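Local coordinates for sporulation inhibitor of replication protein SirA (PDB 4TPS) that inhibits the initiation of DNA replication during sporulation, binding domain I of DnaA and preventing excess rounds of chromosome replication, at residues 62-65 against 66-70. Sequence-based numbering, arbitrary orientation.
Sequences IPIL and HMHQR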
# COMPACT_ATOMS: atom_id res chain seq x y z
N ILE A 62 -4.45 6.71 9.43
CA ILE A 62 -3.73 7.82 10.07
C ILE A 62 -4.28 7.99 11.52
O ILE A 62 -5.45 7.91 11.70
CB ILE A 62 -3.93 9.12 9.24
CG1 ILE A 62 -3.45 8.96 7.78
CG2 ILE A 62 -3.27 10.30 9.92
CD1 ILE A 62 -2.01 8.47 7.59
N PRO A 63 -3.43 8.17 12.55
CA PRO A 63 -3.95 8.31 13.93
C PRO A 63 -4.39 9.74 14.15
O PRO A 63 -3.59 10.59 14.52
CB PRO A 63 -2.75 7.87 14.82
CG PRO A 63 -1.56 8.22 13.95
CD PRO A 63 -1.96 8.04 12.52
N ILE A 64 -5.65 10.01 13.80
CA ILE A 64 -6.10 11.41 13.63
C ILE A 64 -5.96 12.22 14.92
O ILE A 64 -5.42 13.35 14.92
CB ILE A 64 -7.56 11.46 13.12
CG1 ILE A 64 -7.72 10.75 11.74
CG2 ILE A 64 -8.03 12.92 13.03
CD1 ILE A 64 -7.02 11.42 10.60
N LEU A 65 -6.50 11.70 16.02
CA LEU A 65 -6.45 12.48 17.26
C LEU A 65 -4.98 12.74 17.72
O LEU A 65 -4.64 13.87 18.11
CB LEU A 65 -7.27 11.82 18.36
CG LEU A 65 -7.19 12.55 19.72
CD1 LEU A 65 -7.69 13.97 19.61
CD2 LEU A 65 -7.93 11.81 20.83
N HIS A 66 -4.13 11.73 17.60
CA HIS A 66 -2.72 11.87 17.91
C HIS A 66 -2.09 12.98 17.04
O HIS A 66 -1.37 13.83 17.52
CB HIS A 66 -2.04 10.51 17.71
CG HIS A 66 -0.61 10.44 18.14
ND1 HIS A 66 -0.12 11.03 19.29
CD2 HIS A 66 0.45 9.79 17.59
CE1 HIS A 66 1.17 10.78 19.40
NE2 HIS A 66 1.54 10.01 18.40
N MET A 67 -2.41 12.96 15.76
CA MET A 67 -1.89 14.00 14.82
C MET A 67 -2.36 15.37 15.25
O MET A 67 -1.57 16.31 15.24
CB MET A 67 -2.27 13.69 13.39
CG MET A 67 -1.48 12.60 12.74
SD MET A 67 0.31 12.84 12.86
CE MET A 67 0.42 14.42 12.13
N HIS A 68 -3.66 15.51 15.57
CA HIS A 68 -4.20 16.80 15.96
C HIS A 68 -3.40 17.34 17.15
O HIS A 68 -3.02 18.52 17.17
CB HIS A 68 -5.64 16.73 16.38
CG HIS A 68 -6.61 16.71 15.27
ND1 HIS A 68 -6.69 17.71 14.33
CD2 HIS A 68 -7.65 15.87 15.01
CE1 HIS A 68 -7.70 17.47 13.51
NE2 HIS A 68 -8.30 16.37 13.91
N GLN A 69 -3.18 16.49 18.16
CA GLN A 69 -2.47 16.92 19.34
C GLN A 69 -1.05 17.39 19.04
O GLN A 69 -0.62 18.46 19.49
CB GLN A 69 -2.50 15.83 20.37
CG GLN A 69 -3.94 15.55 20.81
CD GLN A 69 -4.13 14.29 21.65
OE1 GLN A 69 -3.42 13.29 21.49
NE2 GLN A 69 -5.13 14.33 22.55
N ARG A 70 -0.34 16.57 18.28
CA ARG A 70 1.02 16.90 17.91
C ARG A 70 1.15 18.15 17.03
O ARG A 70 2.08 18.99 17.24
CB ARG A 70 1.68 15.69 17.22
CG ARG A 70 1.89 14.49 18.11
CD ARG A 70 2.97 14.79 19.15
NE ARG A 70 3.30 13.64 20.02
CZ ARG A 70 4.27 12.76 19.81
NH1 ARG A 70 5.07 12.84 18.75
NH2 ARG A 70 4.46 11.78 20.70
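Ile64 lies alongside the imidazole of His68, one helical turn on, the two running off the helix in a common direction, with Ile64 CG2 3.6 Å from His68 NE2. This methyl stands anti to Ile64 N, which sends it toward the ring, while CG1 lies beside that N (chi1 -60°). The backbone of the same turn closes with Met67 N donating to the carbonyl O of Pro63, N-cap and centre of an inverse gamma turn, at 2.9 Å, and His68 N binding Ile64 O in a nearly straight bond (163°). Gln69 N follows with Leu65 O at 3.0 Å. Before the cap, Ile62 reaches over with CG2 to Met67 CG at 4.1 Å, an apolar contact, and the thioether chain turns off from there with bends at chi2 and chi3. Pro63 CG lies off the edge of the His66 ring, near its plane. Leu65 and Gln69 cross at the exposed side, where Leu65 CD1 is 3.9 Å from Gln69 NE2. His68 ND1 is hydrogen-bonded to Tyr87 OH; an alanine here would probably leave that hydroxyl without this mate and the Ile64 methyl without its flat neighbour. The turn opens helix 64-75, with Ile64, Met67 and His68 resting on Met102 of strand 96-103, while Met67 also meets Val124 and Leu125 of helix 116-128 and His66 touches Val128.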